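Local coordinates for protein lovastatin nonaketide synthase, polyketide synthase component (Aspergillus terreus, PDB 7CPX) that builds, together with its partner LovC, the polyketide precursor of lovastatin, dihydromonacolin L, by repeated condensation of malonyl units with methylation, reduction and dehydration steps, at residues 1025-1030 with 1076-1081; 1197-1202 with 1257-1262. The protein carries 2 engineered substitutions. All blocks are in the same frame, centred on the assembly; numbering follows the deposited sequence.

Contact 1 (1025-1030 with 1076-1081); sequences MSIDKA and LSAKGQ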
loop_
_atom_site.group_PDB
_atom_site.type_symbol
_atom_site.label_atom_id
_atom_site.label_comp_id
_atom_site.label_asym_id
_atom_site.label_seq_id
_atom_site.Cartn_x
_atom_site.Cartn_y
_atom_site.Cartn_z
ATOM N N MET A 1025 -11.902 -1.512 16.710
ATOM C CA MET A 1025 -11.048 -2.534 16.128
ATOM C C MET A 1025 -11.805 -3.846 15.999
ATOM O O MET A 1025 -12.581 -4.227 16.879
ATOM C CB MET A 1025 -9.796 -2.738 16.972
ATOM C CG MET A 1025 -8.916 -3.866 16.470
ATOM S SD MET A 1025 -7.245 -3.798 17.128
ATOM C CE MET A 1025 -6.485 -5.160 16.250
ATOM N N SER A 1026 -11.570 -4.541 14.890
ATOM C CA SER A 1026 -12.221 -5.810 14.608
ATOM C C SER A 1026 -11.188 -6.797 14.093
ATOM O O SER A 1026 -10.422 -6.476 13.181
ATOM C CB SER A 1026 -13.342 -5.638 13.579
ATOM O OG SER A 1026 -13.950 -6.880 13.274
ATOM N N ILE A 1027 -11.172 -7.988 14.678
ATOM C CA ILE A 1027 -10.341 -9.091 14.210
ATOM C C ILE A 1027 -11.228 -9.976 13.347
ATOM O O ILE A 1027 -12.079 -10.711 13.860
ATOM C CB ILE A 1027 -9.727 -9.874 15.376
ATOM C CG1 ILE A 1027 -8.654 -9.040 16.082
ATOM C CG2 ILE A 1027 -9.131 -11.175 14.879
ATOM C CD1 ILE A 1027 -9.201 -7.926 16.939
ATOM N N ASP A 1028 -11.030 -9.913 12.032
ATOM C CA ASP A 1028 -11.922 -10.582 11.095
ATOM C C ASP A 1028 -11.537 -12.037 10.853
ATOM O O ASP A 1028 -12.416 -12.903 10.778
ATOM C CB ASP A 1028 -11.941 -9.828 9.764
ATOM C CG ASP A 1028 -12.424 -8.399 9.915
ATOM O OD1 ASP A 1028 -11.697 -7.585 10.523
ATOM O OD2 ASP A 1028 -13.531 -8.089 9.425
ATOM N N LYS A 1029 -10.244 -12.326 10.730
ATOM C CA LYS A 1029 -9.778 -13.675 10.422
ATOM C C LYS A 1029 -8.522 -13.950 11.232
ATOM O O LYS A 1029 -7.488 -13.312 11.017
ATOM C CB LYS A 1029 -9.504 -13.838 8.928
ATOM C CG LYS A 1029 -9.039 -15.230 8.540
ATOM C CD LYS A 1029 -8.987 -15.399 7.033
ATOM C CE LYS A 1029 -8.650 -16.829 6.647
ATOM N NZ LYS A 1029 -8.733 -17.054 5.177
ATOM N N ALA A 1030 -8.613 -14.899 12.159
ATOM C CA ALA A 1030 -7.442 -15.308 12.919
ATOM C C ALA A 1030 -6.425 -15.963 11.994
ATOM O O ALA A 1030 -6.774 -16.805 11.163
ATOM C CB ALA A 1030 -7.846 -16.272 14.032
ATOM N N LEU A 1076 -8.362 -10.005 5.057
ATOM C CA LEU A 1076 -8.351 -9.095 6.194
ATOM C C LEU A 1076 -8.269 -9.902 7.483
ATOM O O LEU A 1076 -9.162 -10.703 7.779
ATOM C CB LEU A 1076 -9.596 -8.213 6.202
ATOM C CG LEU A 1076 -9.629 -7.166 7.319
ATOM C CD1 LEU A 1076 -8.615 -6.073 7.048
ATOM C CD2 LEU A 1076 -11.016 -6.577 7.483
ATOM N N SER A 1077 -7.200 -9.688 8.246
ATOM C CA SER A 1077 -7.060 -10.308 9.555
ATOM C C SER A 1077 -7.665 -9.443 10.651
ATOM O O SER A 1077 -8.322 -9.961 11.561
ATOM C CB SER A 1077 -5.585 -10.565 9.860
ATOM O OG SER A 1077 -5.358 -11.927 10.170
ATOM N N ALA A 1078 -7.457 -8.133 10.574
ATOM C CA ALA A 1078 -7.992 -7.220 11.571
ATOM C C ALA A 1078 -8.137 -5.840 10.950
ATOM O O ALA A 1078 -7.539 -5.541 9.915
ATOM C CB ALA A 1078 -7.097 -7.158 12.811
ATOM N N LYS A 1079 -8.926 -4.996 11.608
ATOM C CA LYS A 1079 -9.108 -3.624 11.159
ATOM C C LYS A 1079 -9.507 -2.769 12.350
ATOM O O LYS A 1079 -9.926 -3.281 13.390
ATOM C CB LYS A 1079 -10.163 -3.525 10.053
ATOM C CG LYS A 1079 -11.545 -3.995 10.473
ATOM C CD LYS A 1079 -12.572 -3.721 9.394
ATOM C CE LYS A 1079 -13.949 -4.202 9.812
ATOM N NZ LYS A 1079 -14.986 -3.906 8.786
ATOM N N GLY A 1080 -9.373 -1.458 12.180
ATOM C CA GLY A 1080 -9.768 -0.531 13.224
ATOM C C GLY A 1080 -9.279 0.870 12.914
ATOM O O GLY A 1080 -8.875 1.166 11.789
ATOM N N GLN A 1081 -9.309 1.720 13.938
ATOM C CA GLN A 1081 -8.815 3.083 13.841
ATOM C C GLN A 1081 -7.837 3.327 14.977
ATOM O O GLN A 1081 -7.863 2.639 15.995
ATOM C CB GLN A 1081 -9.955 4.109 13.911
ATOM C CG GLN A 1081 -11.232 3.681 13.210
ATOM C CD GLN A 1081 -11.056 3.523 11.717
ATOM O OE1 GLN A 1081 -10.233 4.201 11.104
ATOM N NE2 GLN A 1081 -11.828 2.623 11.121
#
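S1026 and K1079 face each other on neighbouring antiparallel strands of the probable N-terminal hotdog fold of the dehydratase domain, and they illustrate how side chains on one face of a strand pair add to its backbone ladder. Two backbone bonds join them, S1026 N to K1079 O and K1079 N to S1026 O, both 2.6 Å long. On their face of the sheet K1079 CG sits between its backbone N and carbonyl carbon (chi1 61°). K1079 CG lies 3.9 Å from S1026 CB, and the chain beyond it runs out extended, crossing the D1028 side chain at about a right angle. The aliphatic stem therefore does the touching, K1079 CG lying 3.6 Å from D1028 OD1. The charged ends, D1028 OD2 and K1079 NZ, remain 4.5 Å apart, too far for a salt bridge, so any attraction is probably long-range. L1076 brings its CD2 methyl against the same carboxylate. On the face of I1027 and A1078 the contacts are apolar: I1027 offers CG1 to the A1078 methyl, and M1025 CE also reaches A1078 CB, at 4.0 Å. Y998 of helix 995-1012 packs on both M1025 and I1027. S1077 and A1078 both face I1064 on the next strand, a classic beta bulge. Past I1027 the bonding moves to S1077, whose carbonyl O receives K1029 N (3.2 Å, nearly straight at 167°) and, weakly, D1028 N. The S1077 hydroxyl, also bonded to S1066 and Y998, donates to K1029 O, with S1077 OG 2.7 Å away and nearly in line with the K1029 C=O bond.

Contact 2 (1197-1202 with 1257-1262); sequences VPTHVD and TFKPFS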
loop_
_atom_site.group_PDB
_atom_site.type_symbol
_atom_site.label_atom_id
_atom_site.label_comp_id
_atom_site.label_asym_id
_atom_site.label_seq_id
_atom_site.Cartn_x
_atom_site.Cartn_y
_atom_site.Cartn_z
ATOM N N VAL A 1197 -12.361 -16.005 20.786
ATOM C CA VAL A 1197 -11.183 -15.257 20.357
ATOM C C VAL A 1197 -11.575 -13.790 20.237
ATOM O O VAL A 1197 -12.701 -13.490 19.813
ATOM C CB VAL A 1197 -10.621 -15.790 19.030
ATOM C CG1 VAL A 1197 -10.109 -17.203 19.205
ATOM C CG2 VAL A 1197 -11.681 -15.740 17.941
ATOM N N PRO A 1198 -10.701 -12.850 20.591
ATOM C CA PRO A 1198 -11.060 -11.434 20.452
ATOM C C PRO A 1198 -11.448 -11.113 19.018
ATOM O O PRO A 1198 -10.640 -11.234 18.097
ATOM C CB PRO A 1198 -9.784 -10.699 20.872
ATOM C CG PRO A 1198 -9.032 -11.667 21.696
ATOM C CD PRO A 1198 -9.353 -13.023 21.155
ATOM N N THR A 1199 -12.700 -10.701 18.836
ATOM C CA THR A 1199 -13.225 -10.380 17.518
ATOM C C THR A 1199 -13.390 -8.886 17.300
ATOM O O THR A 1199 -13.095 -8.393 16.208
ATOM C CB THR A 1199 -14.572 -11.078 17.294
ATOM O OG1 THR A 1199 -15.438 -10.822 18.406
ATOM C CG2 THR A 1199 -14.376 -12.576 17.122
ATOM N N HIS A 1200 -13.853 -8.143 18.302
ATOM C CA HIS A 1200 -14.101 -6.717 18.117
ATOM C C HIS A 1200 -13.799 -5.928 19.380
ATOM O O HIS A 1200 -14.527 -6.018 20.367
ATOM C CB HIS A 1200 -15.550 -6.454 17.704
ATOM C CG HIS A 1200 -15.877 -4.999 17.564
ATOM N ND1 HIS A 1200 -16.325 -4.233 18.618
ATOM C CD2 HIS A 1200 -15.813 -4.169 16.496
ATOM C CE1 HIS A 1200 -16.528 -2.994 18.205
ATOM N NE2 HIS A 1200 -16.225 -2.929 16.921
ATOM N N VAL A 1201 -12.749 -5.118 19.336
ATOM C CA VAL A 1201 -12.339 -4.314 20.479
ATOM C C VAL A 1201 -12.902 -2.916 20.284
ATOM O O VAL A 1201 -12.533 -2.217 19.332
ATOM C CB VAL A 1201 -10.817 -4.276 20.647
ATOM C CG1 VAL A 1201 -10.470 -3.752 22.019
ATOM C CG2 VAL A 1201 -10.226 -5.654 20.433
ATOM N N ASP A 1202 -13.793 -2.504 21.187
ATOM C CA ASP A 1202 -14.412 -1.192 21.056
ATOM C C ASP A 1202 -13.386 -0.084 21.245
ATOM O O ASP A 1202 -13.331 0.863 20.453
ATOM C CB ASP A 1202 -15.556 -1.042 22.055
ATOM C CG ASP A 1202 -16.395 0.195 21.800
ATOM O OD1 ASP A 1202 -16.121 0.910 20.815
ATOM O OD2 ASP A 1202 -17.329 0.452 22.588
ATOM N N THR A 1257 -14.472 -7.702 22.614
ATOM C CA THR A 1257 -15.487 -8.712 22.365
ATOM C C THR A 1257 -14.790 -9.953 21.835
ATOM O O THR A 1257 -14.309 -9.961 20.692
ATOM C CB THR A 1257 -16.533 -8.205 21.377
ATOM O OG1 THR A 1257 -17.354 -7.215 22.008
ATOM C CG2 THR A 1257 -17.396 -9.351 20.887
ATOM N N PHE A 1258 -14.731 -10.975 22.689
ATOM C CA PHE A 1258 -14.276 -12.315 22.339
ATOM C C PHE A 1258 -15.488 -13.073 21.819
ATOM O O PHE A 1258 -16.446 -13.312 22.560
ATOM C CB PHE A 1258 -13.686 -13.038 23.546
ATOM C CG PHE A 1258 -12.668 -12.250 24.321
ATOM C CD1 PHE A 1258 -13.044 -11.183 25.116
ATOM C CD2 PHE A 1258 -11.337 -12.617 24.296
ATOM C CE1 PHE A 1258 -12.108 -10.476 25.840
ATOM C CE2 PHE A 1258 -10.397 -11.918 25.019
ATOM C CZ PHE A 1258 -10.781 -10.844 25.793
ATOM N N LYS A 1259 -15.450 -13.446 20.581
ATOM C CA LYS A 1259 -16.523 -14.251 20.030
ATOM C C LYS A 1259 -16.043 -15.682 19.818
ATOM O O LYS A 1259 -14.853 -15.913 19.584
ATOM C CB LYS A 1259 -17.006 -13.666 18.701
ATOM C CG LYS A 1259 -18.445 -13.990 18.354
ATOM C CD LYS A 1259 -19.033 -12.949 17.420
ATOM C CE LYS A 1259 -20.485 -13.250 17.098
ATOM N NZ LYS A 1259 -21.081 -12.229 16.195
ATOM N N PRO A 1260 -16.932 -16.672 19.898
ATOM C CA PRO A 1260 -16.485 -18.060 19.751
ATOM C C PRO A 1260 -15.761 -18.283 18.434
ATOM O O PRO A 1260 -16.131 -17.729 17.396
ATOM C CB PRO A 1260 -17.791 -18.859 19.817
ATOM C CG PRO A 1260 -18.696 -18.019 20.616
ATOM C CD PRO A 1260 -18.352 -16.598 20.281
ATOM N N PHE A 1261 -14.711 -19.104 18.489
ATOM C CA PHE A 1261 -13.995 -19.466 17.271
ATOM C C PHE A 1261 -14.956 -20.041 16.242
ATOM O O PHE A 1261 -14.827 -19.779 15.040
ATOM C CB PHE A 1261 -12.887 -20.464 17.599
ATOM C CG PHE A 1261 -11.894 -20.655 16.492
ATOM C CD1 PHE A 1261 -10.886 -19.731 16.285
ATOM C CD2 PHE A 1261 -11.961 -21.763 15.668
ATOM C CE1 PHE A 1261 -9.966 -19.903 15.270
ATOM C CE2 PHE A 1261 -11.045 -21.943 14.651
ATOM C CZ PHE A 1261 -10.045 -21.012 14.452
ATOM N N SER A 1262 -15.925 -20.824 16.699
ATOM C CA SER A 1262 -17.054 -21.267 15.903
ATOM C C SER A 1262 -18.328 -21.057 16.705
ATOM O O SER A 1262 -18.305 -21.133 17.937
ATOM C CB SER A 1262 -16.925 -22.747 15.516
ATOM O OG SER A 1262 -15.824 -22.948 14.647
#
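The carbonyl oxygen of T1257 gathers three donors from segment 1197-1202, and this is the tightly packed part of the contact. T1199 N reaches T1257 O at 2.6 Å and H1200 N at 3.0 Å, both in the carbonyl plane. The third donor is the T1199 hydroxyl: OG1 lies between its own backbone N and carbonyl carbon (chi1 50°), which swings it over T1257 O at 2.7 Å, well above that plane. Three bonds on one oxygen would hold the T1257 carbonyl in place and favour this rotation of the T1199 side chain. They mark a classic beta bulge, in which T1199 and H1200 together oppose T1257 and the register shifts by one residue from that of P1198 and F1258. T1257 N returns a bond to H1200 O. The strands belong to the probable C-terminal hotdog fold of the dehydratase, and the face bearing P1198 and F1258 turns to its helix 1170-1184, where F1177 touches both side chains. There the proline ring meets the phenylalanine ring obliquely, P1198 CG being 3.6 Å from F1258 CE2. The solvent side lies at K1259, which is exposed: T1199 CG2 rests on K1259 CB at 3.3 Å, but the rest of the lysine extends away from the neighbouring strand. H1200 also leaves the pairing beyond CB; with CG anti to its backbone N (chi1 177°) the imidazole points off, and NE2 is bonded to D1024. Beyond the paired V1197 and K1259 the contact thins to a single apolar touch: V1197 CG1 lies at the edge of the F1261 ring, 3.9 Å from CD1.

Contacts 1 and 2 lie side by side, their centres about 10 Å apart, because strands 1016-1027 and 1196-1206 are neighbours and join the two probable hotdog halves of the dehydratase. Probable backbone hydrogen bonds bridge them: I1027 N lies 2.5 Å from T1199 O, and M1025 O lies 2.6 Å from V1201 N. S1026 OG adds a weak bond to T1199 O, so the bulged residue of contact 2 is also held from contact 1. The presumed catalytic pair, H985 and D1174, is nearer to contact 2: measured between side chains, P1198 is about 5 Å from D1174 and 6 Å from H985, whereas I1027 is about 9 Å from each.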